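Uncharacterized protein aq_328 (Aquifex aeolicus, PDB 1R4V) is of unknown function but adopts an ancestral histone fold and may take part in protein heterodimerization. Local coordinates at residues Asn54-Ala59 with Asn133-Leu138; Lys95-Ile100 with Met104-Leu109; Ala143-Lys148 with Ala164-Lys169; Lys62-Ala67 with Ile116-Met121. All coordinates share one frame; numbering follows the deposited sequence.

How the contacts relate
Contact 1 sits at the middle of the chain, where helix 46-62 meets helix 131-149, and each of the other three touches it. Contact 2 packs on helix 131-149, with Gly-136 CA 3.5 Å from Phe-97 CD1. Contact 4 reaches the same helix through Leu-63 CD1, 3.6 Å from Ile-134 CG2. Contact 3 uses the later turns of helix 131-149. Contacts 2 and 4 lie on opposite sides of the chain's centre, their own centres about 22 Å apart, whereas a 2.7 Å salt bridge from Lys-62 NZ to Asp-168 OD1 ties contact 4 to contact 3. None of these contacts is at a zinc site: a bound zinc ion is about 13 Å from the side chain of Met-104, and one is about 14 Å from that of Ile-166.

Contact 1: Asn54-Ala59 with Asn133-Leu138; sequences NSVKAA and NIMGGL
The backbone O of Leu-138 is hydrogen-bonded to ND1 of His-142, one turn further along helix 131-149, and NE2 of the same imidazole is bonded to Ser-55 OG on helix 46-62. That histidine therefore bridges the two helices beside a contact whose side chains are all apolar. Val-56 is the residue with most surface buried in the contact. With CG1 anti to the backbone N (chi1 169°), this methyl reaches across to CG of Met-135, a selenomethionine, at 3.5 Å, and to CB of Leu-138 at 3.9 Å. Met-135 runs extended beyond CG; it crosses the valine at about a right angle, and its CE lies 4.0 Å from Val-56 CG1. Leu-138 splits its two branches between two residues: CD1 lies 3.9 Å from the carbonyl O of Val-56, while CD2 meets CB of Ala-59 at 4.0 Å. The short segments run at 124° to each other, their axes 10.1 Å apart at closest approach. Leu-53 and residues of helix 106-113 also touch Met-135. All four touching residues are buried, so the helices meet through apolar methyl and methylene groups at the heart of the histone fold, and direct polar bridging is left to the neighbouring histidine.

Contact 2: Lys95-Ile100 with Met104-Leu109; sequences KNFQKI and MGVDEL
A Met-aromatic contact spans the loop between helix 88-98 and helix 106-113, with Met-104, a selenomethionine here, meeting Phe-97. The SE atom lies 5.4 Å from the centroid of the Phe-97 ring and 78° off its normal, placing the selenium at the ring edge rather than over a face. CE of Met-104 also comes in at the edge, in the ring plane, 3.9 Å from Phe-97 CE1. A bend at chi3 (80°) turns this methyl back toward the end of the first helix, where it presses on CD1 of Ile-100 at 3.5 Å, a tighter fit than usual for two carbons. The ring itself is carried across by a chi1 of 172°, which sets CG anti to the backbone N. Its far end then meets Val-106, whose CG2 comes from the opposite direction to within 3.6 Å of CZ of Phe-97.

Gly-105 is the N-cap of the second helix, with a positive phi, and its carbonyl O accepts the first-turn bond from Leu-109 N at 2.8 Å. Around this contact, Phe-97 and Ile-100 both pack on Leu-140 of helix 131-149, while Tyr-35 of helix 29-40 touches both Ile-100 and Met-104. The result is a connection between two successive helices, in which an edge-on Met-aromatic contact links the end of one to the approach of the next, within this predominantly helical histone fold.

Contact 3: Ala143-Lys148 with Ala164-Lys169; sequences ADVIKK and AQIVDK
Val-145 has the most surface buried of the residues here, and its CG1 makes the contact with Ile-166. That methyl touches CD1 of Ile-166 at 3.7 Å and CG1 of the same isoleucine at 3.9 Å, so it lies alongside the end of that side chain rather than against a single atom. The two run next to each other, pointing opposite ways. On the isoleucine, CG1 stands between the backbone N and the carbonyl carbon (chi1 66°), and the extended chain beyond it carries CD1 over to the valine. Val-167 adds a looser touch, its CG2 at 4.3 Å from Val-145 CG1. The backbones nevertheless come nearest at this pair, with Val-167 CA 7.8 Å from Val-145 CA.

Within helix 131-149, a salt bridge joins Lys-148 NZ to Asp-144 OD1 at 2.8 Å, one turn apart, through the syn lone pair of that oxygen, and a second, weak bond goes to OD2. Helix 157-168 adds Val-163, which touches Val-145 and Ile-146. On the other helix, Met-141 and His-142 pack on Val-167, and Ala-149 on Ile-166. The interface is thus a small, partly buried apolar strip of branched aliphatic groups between the last helix and helix 131-149, resting on van der Waals contact, while the charged pair stays within its own helix.

Contact 4: Lys62-Ala67 with Ile116-Met121; sequences KLFYGA and IPPVEM
Phe-64 faces Pro-117 through a CH-pi contact: CB of the proline stands 3.5 Å from the ring centroid and only 7° off the normal, almost exactly over the middle of one face. All six ring carbons are consequently at similar range, CZ being the nearest at 3.6 Å. The next two residues continue around the phenylalanine. Pro-118 CD approaches Phe-64 CB at 4.1 Å, and Val-119 CG1 comes obliquely to CD2 at 3.9 Å, the valine side chain crossing the phenylalanine at about a right angle.

Tight turns shape both loops. Phe-64 lies within a type I turn closed by Tyr-65 N to Lys-62 O at 3.1 Å, and its own carbonyl O receives Ala-67 N at the start of the next helix. Opposite it, Pro-118 is the centre of an inverse gamma turn, where the bond from Val-119 N to Pro-117 O is weak. Further out, Glu-68 OE1 accepts the backbone N-H groups of Glu-120 and Met-121, Ile-79 packs on Phe-64 and Val-119, and Tyr-131 touches both Phe-64 and Pro-117. The C-H groups of Pro-117 CB, probably slightly polarised by the backbone, would suit the electron-rich ring face, joining two irregular loops through apolar contact.

Contact 1: Asn54-Ala59 with Asn133-Leu138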
loop_
_atom_site.group_PDB
_atom_site.type_symbol
_atom_site.label_atom_id
_atom_site.label_comp_id
_atom_site.label_asym_id
_atom_site.label_seq_id
_atom_site.Cartn_x
_atom_site.Cartn_y
_atom_site.Cartn_z
ATOM N N ASN A 54 7.484 2.359 -2.870
ATOM C CA ASN A 54 7.546 1.932 -4.260
ATOM C C ASN A 54 6.915 0.545 -4.407
ATOM O O ASN A 54 6.257 0.288 -5.401
ATOM C CB ASN A 54 8.953 1.947 -4.828
ATOM C CG ASN A 54 9.461 3.354 -5.106
ATOM O OD1 ASN A 54 8.687 4.304 -5.239
ATOM N ND2 ASN A 54 10.783 3.483 -5.215
ATOM N N SER A 55 7.100 -0.318 -3.413
ATOM C CA SER A 55 6.517 -1.651 -3.412
ATOM C C SER A 55 4.993 -1.578 -3.228
ATOM O O SER A 55 4.242 -2.304 -3.886
ATOM C CB SER A 55 7.188 -2.522 -2.345
ATOM O OG SER A 55 6.587 -3.795 -2.300
ATOM N N VAL A 56 4.526 -0.701 -2.337
ATOM C CA VAL A 56 3.098 -0.479 -2.142
ATOM C C VAL A 56 2.459 -0.001 -3.451
ATOM O O VAL A 56 1.419 -0.509 -3.892
ATOM C CB VAL A 56 2.836 0.491 -0.954
ATOM C CG1 VAL A 56 1.388 0.931 -0.911
ATOM C CG2 VAL A 56 3.229 -0.174 0.360
ATOM N N LYS A 57 3.095 0.960 -4.112
ATOM C CA LYS A 57 2.607 1.516 -5.361
ATOM C C LYS A 57 2.564 0.459 -6.449
ATOM O O LYS A 57 1.595 0.420 -7.218
ATOM C CB LYS A 57 3.511 2.674 -5.784
ATOM C CG LYS A 57 3.186 3.384 -7.102
ATOM C CD LYS A 57 4.263 4.471 -7.383
ATOM C CE LYS A 57 3.938 5.234 -8.663
ATOM N NZ LYS A 57 4.812 6.425 -8.899
ATOM N N ALA A 58 3.613 -0.349 -6.563
ATOM C CA ALA A 58 3.623 -1.496 -7.500
ATOM C C ALA A 58 2.464 -2.493 -7.293
ATOM O O ALA A 58 1.746 -2.854 -8.225
ATOM C CB ALA A 58 4.962 -2.206 -7.448
ATOM N N ALA A 59 2.280 -2.913 -6.050
ATOM C CA ALA A 59 1.233 -3.818 -5.640
ATOM C C ALA A 59 -0.149 -3.234 -5.946
ATOM O O ALA A 59 -1.020 -3.948 -6.462
ATOM C CB ALA A 59 1.355 -4.144 -4.168
ATOM N N ASN A 133 -7.961 3.261 2.272
ATOM C CA ASN A 133 -8.114 1.967 2.926
ATOM C C ASN A 133 -7.290 0.900 2.226
ATOM O O ASN A 133 -6.679 0.084 2.879
ATOM C CB ASN A 133 -9.575 1.574 3.025
ATOM C CG ASN A 133 -10.333 2.546 3.908
ATOM O OD1 ASN A 133 -9.809 3.015 4.928
ATOM N ND2 ASN A 133 -11.544 2.891 3.492
ATOM N N ILE A 134 -7.261 0.924 0.905
ATOM C CA ILE A 134 -6.456 -0.049 0.152
ATOM C C ILE A 134 -4.978 0.127 0.465
ATOM O O ILE A 134 -4.271 -0.856 0.723
ATOM C CB ILE A 134 -6.733 0.097 -1.340
ATOM C CG1 ILE A 134 -8.189 -0.296 -1.619
ATOM C CG2 ILE A 134 -5.771 -0.769 -2.143
ATOM C CD1 ILE A 134 -8.670 0.011 -3.024
HETATM N N MSE A 135 -4.507 1.370 0.442
HETATM C CA MSE A 135 -3.108 1.650 0.706
HETATM C C MSE A 135 -2.741 1.326 2.138
HETATM O O MSE A 135 -1.675 0.799 2.391
HETATM C CB MSE A 135 -2.742 3.098 0.411
HETATM C CG MSE A 135 -1.268 3.125 -0.057
HETATM SE SE MSE A 135 -0.676 4.908 0.047
HETATM C CE MSE A 135 1.332 4.700 0.276
ATOM N N GLY A 136 -3.611 1.675 3.072
ATOM C CA GLY A 136 -3.419 1.316 4.465
ATOM C C GLY A 136 -3.310 -0.177 4.690
ATOM O O GLY A 136 -2.441 -0.606 5.430
ATOM N N GLY A 137 -4.149 -0.966 4.030
ATOM C CA GLY A 137 -4.047 -2.422 4.011
ATOM C C GLY A 137 -2.758 -2.949 3.401
ATOM O O GLY A 137 -2.160 -3.916 3.896
ATOM N N LEU A 138 -2.326 -2.337 2.311
ATOM C CA LEU A 138 -1.063 -2.696 1.663
ATOM C C LEU A 138 0.123 -2.374 2.572
ATOM O O LEU A 138 1.093 -3.111 2.612
ATOM C CB LEU A 138 -0.914 -2.002 0.308
ATOM C CG LEU A 138 -1.793 -2.549 -0.814
ATOM C CD1 LEU A 138 -1.753 -1.583 -1.972
ATOM C CD2 LEU A 138 -1.395 -3.987 -1.211
#

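Contact 2: Lys95-Ile100 with Met104-Leu109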
loop_
_atom_site.group_PDB
_atom_site.type_symbol
_atom_site.label_atom_id
_atom_site.label_comp_id
_atom_site.label_asym_id
_atom_site.label_seq_id
_atom_site.Cartn_x
_atom_site.Cartn_y
_atom_site.Cartn_z
ATOM N N LYS A 95 -9.388 -4.406 6.311
ATOM C CA LYS A 95 -10.270 -4.330 7.475
ATOM C C LYS A 95 -9.539 -3.982 8.768
ATOM O O LYS A 95 -10.039 -3.167 9.555
ATOM C CB LYS A 95 -11.031 -5.637 7.658
ATOM C CG LYS A 95 -12.159 -5.834 6.671
ATOM C CD LYS A 95 -12.850 -7.192 6.896
ATOM C CE LYS A 95 -13.578 -7.701 5.636
ATOM N NZ LYS A 95 -14.384 -6.632 4.978
ATOM N N ASN A 96 -8.381 -4.599 8.998
ATOM C CA ASN A 96 -7.568 -4.289 10.178
ATOM C C ASN A 96 -7.109 -2.841 10.145
ATOM O O ASN A 96 -7.078 -2.192 11.192
ATOM C CB ASN A 96 -6.314 -5.156 10.331
ATOM C CG ASN A 96 -6.610 -6.618 10.604
ATOM O OD1 ASN A 96 -7.715 -7.000 10.993
ATOM N ND2 ASN A 96 -5.600 -7.455 10.381
ATOM N N PHE A 97 -6.750 -2.335 8.969
ATOM C CA PHE A 97 -6.347 -0.939 8.839
ATOM C C PHE A 97 -7.458 0.034 9.238
ATOM O O PHE A 97 -7.191 1.042 9.909
ATOM C CB PHE A 97 -5.846 -0.573 7.440
ATOM C CG PHE A 97 -5.622 0.907 7.262
ATOM C CD1 PHE A 97 -4.514 1.522 7.816
ATOM C CD2 PHE A 97 -6.538 1.692 6.569
ATOM C CE1 PHE A 97 -4.317 2.893 7.676
ATOM C CE2 PHE A 97 -6.341 3.054 6.412
ATOM C CZ PHE A 97 -5.230 3.658 6.977
ATOM N N GLN A 98 -8.683 -0.256 8.824
ATOM C CA GLN A 98 -9.815 0.619 9.106
ATOM C C GLN A 98 -10.110 0.725 10.603
ATOM O O GLN A 98 -10.677 1.719 11.041
ATOM C CB GLN A 98 -11.057 0.175 8.321
ATOM C CG GLN A 98 -10.877 0.368 6.815
ATOM C CD GLN A 98 -11.856 -0.416 5.933
ATOM O OE1 GLN A 98 -12.252 0.079 4.878
ATOM N NE2 GLN A 98 -12.231 -1.623 6.342
ATOM N N LYS A 99 -9.722 -0.270 11.394
ATOM C CA LYS A 99 -9.913 -0.177 12.831
ATOM C C LYS A 99 -8.756 0.508 13.579
ATOM O O LYS A 99 -8.828 0.627 14.799
ATOM C CB LYS A 99 -10.374 -1.510 13.441
ATOM C CG LYS A 99 -9.558 -2.759 13.276
ATOM C CD LYS A 99 -10.453 -3.986 13.490
ATOM C CE LYS A 99 -9.624 -5.264 13.645
ATOM N NZ LYS A 99 -10.333 -6.471 13.109
ATOM N N ILE A 100 -7.738 1.000 12.879
ATOM C CA ILE A 100 -6.638 1.741 13.505
ATOM C C ILE A 100 -7.023 3.210 13.694
ATOM O O ILE A 100 -7.449 3.874 12.751
ATOM C CB ILE A 100 -5.336 1.607 12.686
ATOM C CG1 ILE A 100 -4.853 0.158 12.749
ATOM C CG2 ILE A 100 -4.237 2.534 13.212
ATOM C CD1 ILE A 100 -3.778 -0.152 11.776
HETATM N N MSE A 104 -1.257 7.219 10.538
HETATM C CA MSE A 104 0.100 6.808 10.123
HETATM C C MSE A 104 0.550 7.451 8.817
HETATM O O MSE A 104 1.525 7.024 8.205
HETATM C CB MSE A 104 0.231 5.294 10.075
HETATM C CG MSE A 104 -0.579 4.618 8.988
HETATM SE SE MSE A 104 -0.360 2.645 8.847
HETATM C CE MSE A 104 -1.546 2.079 10.286
ATOM N N GLY A 105 -0.149 8.497 8.400
ATOM C CA GLY A 105 0.240 9.339 7.276
ATOM C C GLY A 105 -0.328 8.886 5.940
ATOM O O GLY A 105 0.111 9.370 4.907
ATOM N N VAL A 106 -1.297 7.981 5.943
ATOM C CA VAL A 106 -1.753 7.345 4.696
ATOM C C VAL A 106 -2.260 8.356 3.677
ATOM O O VAL A 106 -1.938 8.243 2.497
ATOM C CB VAL A 106 -2.763 6.207 4.954
ATOM C CG1 VAL A 106 -3.276 5.619 3.648
ATOM C CG2 VAL A 106 -2.118 5.087 5.759
ATOM N N ASP A 107 -2.993 9.376 4.116
ATOM C CA ASP A 107 -3.494 10.398 3.198
ATOM C C ASP A 107 -2.385 11.182 2.534
ATOM O O ASP A 107 -2.470 11.468 1.342
ATOM C CB ASP A 107 -4.462 11.341 3.893
ATOM C CG ASP A 107 -5.736 10.641 4.295
ATOM O OD1 ASP A 107 -6.191 10.829 5.447
ATOM O OD2 ASP A 107 -6.329 9.864 3.518
ATOM N N GLU A 108 -1.336 11.502 3.292
ATOM C CA GLU A 108 -0.202 12.206 2.735
ATOM C C GLU A 108 0.610 11.248 1.868
ATOM O O GLU A 108 1.139 11.643 0.829
ATOM C CB GLU A 108 0.676 12.813 3.842
ATOM C CG GLU A 108 -0.067 13.721 4.817
ATOM C CD GLU A 108 -0.610 13.030 6.073
ATOM O OE1 GLU A 108 -1.361 12.022 5.974
ATOM O OE2 GLU A 108 -0.291 13.517 7.188
ATOM N N LEU A 109 0.717 9.991 2.280
ATOM C CA LEU A 109 1.546 9.043 1.549
ATOM C C LEU A 109 0.903 8.713 0.195
ATOM O O LEU A 109 1.585 8.496 -0.815
ATOM C CB LEU A 109 1.753 7.786 2.386
ATOM C CG LEU A 109 2.552 7.977 3.681
ATOM C CD1 LEU A 109 2.410 6.692 4.482
ATOM C CD2 LEU A 109 3.986 8.344 3.366
#

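Contact 3: Ala143-Lys148 with Ala164-Lys169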
loop_
_atom_site.group_PDB
_atom_site.type_symbol
_atom_site.label_atom_id
_atom_site.label_comp_id
_atom_site.label_asym_id
_atom_site.label_seq_id
_atom_site.Cartn_x
_atom_site.Cartn_y
_atom_site.Cartn_z
ATOM N N ALA A 143 4.218 -4.566 6.360
ATOM C CA ALA A 143 4.804 -4.670 7.704
ATOM C C ALA A 143 4.871 -6.140 8.158
ATOM O O ALA A 143 5.849 -6.561 8.762
ATOM C CB ALA A 143 4.005 -3.819 8.699
ATOM N N ASP A 144 3.831 -6.905 7.856
ATOM C CA ASP A 144 3.721 -8.314 8.204
ATOM C C ASP A 144 4.844 -9.079 7.498
ATOM O O ASP A 144 5.540 -9.874 8.110
ATOM C CB ASP A 144 2.343 -8.867 7.826
ATOM C CG ASP A 144 2.125 -10.320 8.300
ATOM O OD1 ASP A 144 2.426 -10.649 9.471
ATOM O OD2 ASP A 144 1.637 -11.212 7.565
ATOM N N VAL A 145 5.045 -8.809 6.215
ATOM C CA VAL A 145 6.061 -9.478 5.429
ATOM C C VAL A 145 7.450 -9.061 5.925
ATOM O O VAL A 145 8.317 -9.925 6.033
ATOM C CB VAL A 145 5.874 -9.200 3.924
ATOM C CG1 VAL A 145 7.014 -9.845 3.112
ATOM C CG2 VAL A 145 4.497 -9.743 3.484
ATOM N N ILE A 146 7.669 -7.784 6.244
ATOM C CA ILE A 146 8.985 -7.346 6.755
ATOM C C ILE A 146 9.391 -8.147 7.990
ATOM O O ILE A 146 10.507 -8.650 8.095
ATOM C CB ILE A 146 8.968 -5.833 7.087
ATOM C CG1 ILE A 146 8.918 -5.003 5.789
ATOM C CG2 ILE A 146 10.145 -5.418 7.959
ATOM C CD1 ILE A 146 8.435 -3.612 5.975
ATOM N N LYS A 147 8.470 -8.246 8.938
ATOM C CA LYS A 147 8.691 -8.993 10.170
ATOM C C LYS A 147 8.898 -10.481 9.976
ATOM O O LYS A 147 9.699 -11.081 10.696
ATOM C CB LYS A 147 7.539 -8.746 11.133
ATOM C CG LYS A 147 7.668 -7.345 11.722
ATOM C CD LYS A 147 6.817 -7.151 12.968
ATOM C CE LYS A 147 5.387 -6.840 12.608
ATOM N NZ LYS A 147 4.729 -6.253 13.801
ATOM N N LYS A 148 8.198 -11.069 9.017
ATOM C CA LYS A 148 8.351 -12.494 8.722
ATOM C C LYS A 148 9.486 -12.847 7.760
ATOM O O LYS A 148 9.874 -14.011 7.680
ATOM C CB LYS A 148 7.032 -13.027 8.180
ATOM C CG LYS A 148 6.058 -13.240 9.309
ATOM C CD LYS A 148 4.635 -13.265 8.880
ATOM C CE LYS A 148 3.789 -13.471 10.130
ATOM N NZ LYS A 148 2.374 -13.442 9.785
ATOM N N ALA A 164 10.001 -6.525 -1.355
ATOM C CA ALA A 164 9.337 -6.146 -2.594
ATOM C C ALA A 164 9.230 -7.283 -3.619
ATOM O O ALA A 164 8.186 -7.412 -4.267
ATOM C CB ALA A 164 10.015 -4.964 -3.239
ATOM N N GLN A 165 10.290 -8.075 -3.758
ATOM C CA GLN A 165 10.312 -9.254 -4.616
ATOM C C GLN A 165 9.282 -10.293 -4.214
ATOM O O GLN A 165 8.548 -10.814 -5.059
ATOM C CB GLN A 165 11.682 -9.914 -4.592
ATOM C CG GLN A 165 12.729 -9.159 -5.373
ATOM C CD GLN A 165 14.056 -9.917 -5.513
ATOM O OE1 GLN A 165 14.338 -10.440 -6.593
ATOM N NE2 GLN A 165 14.846 -10.007 -4.435
ATOM N N ILE A 166 9.214 -10.630 -2.933
ATOM C CA ILE A 166 8.279 -11.670 -2.514
ATOM C C ILE A 166 6.845 -11.179 -2.490
ATOM O O ILE A 166 5.942 -11.968 -2.714
ATOM C CB ILE A 166 8.689 -12.401 -1.219
ATOM C CG1 ILE A 166 8.667 -11.490 -0.011
ATOM C CG2 ILE A 166 10.063 -13.050 -1.402
ATOM C CD1 ILE A 166 9.091 -12.209 1.261
ATOM N N VAL A 167 6.634 -9.893 -2.239
ATOM C CA VAL A 167 5.310 -9.306 -2.331
ATOM C C VAL A 167 4.811 -9.365 -3.769
ATOM O O VAL A 167 3.672 -9.753 -4.013
ATOM C CB VAL A 167 5.303 -7.865 -1.814
ATOM C CG1 VAL A 167 4.091 -7.093 -2.294
ATOM C CG2 VAL A 167 5.377 -7.896 -0.296
ATOM N N ASP A 168 5.655 -8.985 -4.714
ATOM C CA ASP A 168 5.308 -9.034 -6.137
ATOM C C ASP A 168 4.763 -10.414 -6.561
ATOM O O ASP A 168 3.873 -10.471 -7.404
ATOM C CB ASP A 168 6.506 -8.559 -6.973
ATOM C CG ASP A 168 6.339 -8.826 -8.461
ATOM O OD1 ASP A 168 5.572 -8.088 -9.118
ATOM O OD2 ASP A 168 6.939 -9.759 -9.036
ATOM N N LYS A 169 5.257 -11.501 -5.976
ATOM C CA LYS A 169 4.809 -12.870 -6.239
ATOM C C LYS A 169 3.498 -13.345 -5.565
ATOM O O LYS A 169 3.071 -14.487 -5.775
ATOM C CB LYS A 169 5.941 -13.834 -5.891
ATOM C CG LYS A 169 7.191 -13.623 -6.717
ATOM C CD LYS A 169 6.975 -14.168 -8.120
ATOM C CE LYS A 169 8.122 -13.888 -9.083
ATOM N NZ LYS A 169 7.891 -14.639 -10.362
#

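Contact 4: Lys62-Ala67 with Ile116-Met121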
loop_
_atom_site.group_PDB
_atom_site.type_symbol
_atom_site.label_atom_id
_atom_site.label_comp_id
_atom_site.label_asym_id
_atom_site.label_seq_id
_atom_site.Cartn_x
_atom_site.Cartn_y
_atom_site.Cartn_z
ATOM N N LYS A 62 -0.941 -3.643 -9.499
ATOM C CA LYS A 62 -1.298 -5.057 -9.718
ATOM C C LYS A 62 -2.732 -5.406 -9.339
ATOM O O LYS A 62 -3.329 -6.337 -9.896
ATOM C CB LYS A 62 -0.319 -5.989 -9.013
ATOM C CG LYS A 62 0.994 -6.023 -9.725
ATOM C CD LYS A 62 1.954 -7.054 -9.131
ATOM C CE LYS A 62 2.150 -8.231 -10.081
ATOM N NZ LYS A 62 3.133 -9.231 -9.576
ATOM N N LEU A 63 -3.329 -4.630 -8.446
ATOM C CA LEU A 63 -4.726 -4.839 -8.123
ATOM C C LEU A 63 -5.664 -4.545 -9.289
ATOM O O LEU A 63 -6.808 -4.994 -9.278
ATOM C CB LEU A 63 -5.151 -4.007 -6.909
ATOM C CG LEU A 63 -4.403 -4.309 -5.606
ATOM C CD1 LEU A 63 -4.824 -3.362 -4.508
ATOM C CD2 LEU A 63 -4.564 -5.746 -5.165
ATOM N N PHE A 64 -5.191 -3.811 -10.282
ATOM C CA PHE A 64 -5.976 -3.524 -11.485
ATOM C C PHE A 64 -5.900 -4.624 -12.561
ATOM O O PHE A 64 -6.531 -4.524 -13.614
ATOM C CB PHE A 64 -5.606 -2.130 -12.011
ATOM C CG PHE A 64 -6.146 -1.028 -11.156
ATOM C CD1 PHE A 64 -5.498 -0.660 -9.973
ATOM C CD2 PHE A 64 -7.327 -0.371 -11.495
ATOM C CE1 PHE A 64 -6.008 0.331 -9.156
ATOM C CE2 PHE A 64 -7.819 0.615 -10.668
ATOM C CZ PHE A 64 -7.167 0.975 -9.515
ATOM N N TYR A 65 -5.156 -5.702 -12.322
ATOM C CA TYR A 65 -5.184 -6.866 -13.206
ATOM C C TYR A 65 -6.604 -7.425 -13.322
ATOM O O TYR A 65 -7.269 -7.717 -12.320
ATOM C CB TYR A 65 -4.262 -7.983 -12.678
ATOM C CG TYR A 65 -4.344 -9.275 -13.464
ATOM C CD1 TYR A 65 -3.654 -9.417 -14.673
ATOM C CD2 TYR A 65 -5.106 -10.354 -12.999
ATOM C CE1 TYR A 65 -3.732 -10.623 -15.418
ATOM C CE2 TYR A 65 -5.179 -11.560 -13.718
ATOM C CZ TYR A 65 -4.508 -11.687 -14.930
ATOM O OH TYR A 65 -4.596 -12.902 -15.596
ATOM N N GLY A 66 -7.067 -7.531 -14.550
ATOM C CA GLY A 66 -8.416 -8.010 -14.842
ATOM C C GLY A 66 -9.536 -7.015 -14.626
ATOM O O GLY A 66 -10.671 -7.327 -14.993
ATOM N N ALA A 67 -9.246 -5.823 -14.102
ATOM C CA ALA A 67 -10.296 -4.897 -13.698
ATOM C C ALA A 67 -11.134 -4.313 -14.843
ATOM O O ALA A 67 -12.350 -4.202 -14.725
ATOM C CB ALA A 67 -9.780 -3.796 -12.813
ATOM N N ILE A 116 -0.952 6.147 -10.449
ATOM C CA ILE A 116 -1.674 6.154 -11.724
ATOM C C ILE A 116 -1.972 4.694 -12.031
ATOM O O ILE A 116 -1.065 3.919 -12.331
ATOM C CB ILE A 116 -0.808 6.772 -12.827
ATOM C CG1 ILE A 116 -0.486 8.231 -12.469
ATOM C CG2 ILE A 116 -1.502 6.685 -14.198
ATOM C CD1 ILE A 116 0.684 8.806 -13.224
ATOM N N PRO A 117 -3.218 4.260 -11.937
ATOM C CA PRO A 117 -3.485 2.855 -12.229
ATOM C C PRO A 117 -3.219 2.556 -13.708
ATOM O O PRO A 117 -3.431 3.425 -14.556
ATOM C CB PRO A 117 -4.952 2.687 -11.845
ATOM C CG PRO A 117 -5.513 4.033 -11.869
ATOM C CD PRO A 117 -4.432 4.985 -11.543
ATOM N N PRO A 118 -2.737 1.362 -14.011
ATOM C CA PRO A 118 -2.399 0.988 -15.386
ATOM C C PRO A 118 -3.607 0.566 -16.223
ATOM O O PRO A 118 -3.668 -0.548 -16.730
ATOM C CB PRO A 118 -1.423 -0.168 -15.177
ATOM C CG PRO A 118 -1.878 -0.830 -13.883
ATOM C CD PRO A 118 -2.445 0.279 -13.051
ATOM N N VAL A 119 -4.581 1.453 -16.370
ATOM C CA VAL A 119 -5.821 1.163 -17.084
ATOM C C VAL A 119 -6.095 2.385 -17.927
ATOM O O VAL A 119 -5.581 3.470 -17.635
ATOM C CB VAL A 119 -7.017 0.895 -16.144
ATOM C CG1 VAL A 119 -6.806 -0.407 -15.397
ATOM C CG2 VAL A 119 -7.256 2.038 -15.161
ATOM N N GLU A 120 -6.896 2.208 -18.967
ATOM C CA GLU A 120 -7.369 3.346 -19.767
ATOM C C GLU A 120 -8.726 3.840 -19.269
ATOM O O GLU A 120 -9.048 5.024 -19.370
ATOM C CB GLU A 120 -7.406 2.972 -21.254
ATOM C CG GLU A 120 -6.009 2.897 -21.864
ATOM C CD GLU A 120 -5.237 4.208 -21.716
ATOM O OE1 GLU A 120 -5.857 5.282 -21.923
ATOM O OE2 GLU A 120 -4.021 4.186 -21.386
HETATM N N MSE A 121 -9.526 2.950 -18.696
HETATM C CA MSE A 121 -10.840 3.350 -18.214
HETATM C C MSE A 121 -10.808 4.247 -16.993
HETATM O O MSE A 121 -9.887 4.205 -16.195
HETATM C CB MSE A 121 -11.678 2.131 -17.839
HETATM C CG MSE A 121 -12.045 1.258 -18.998
HETATM SE SE MSE A 121 -13.123 -0.309 -18.405
HETATM C CE MSE A 121 -13.864 0.423 -16.997
#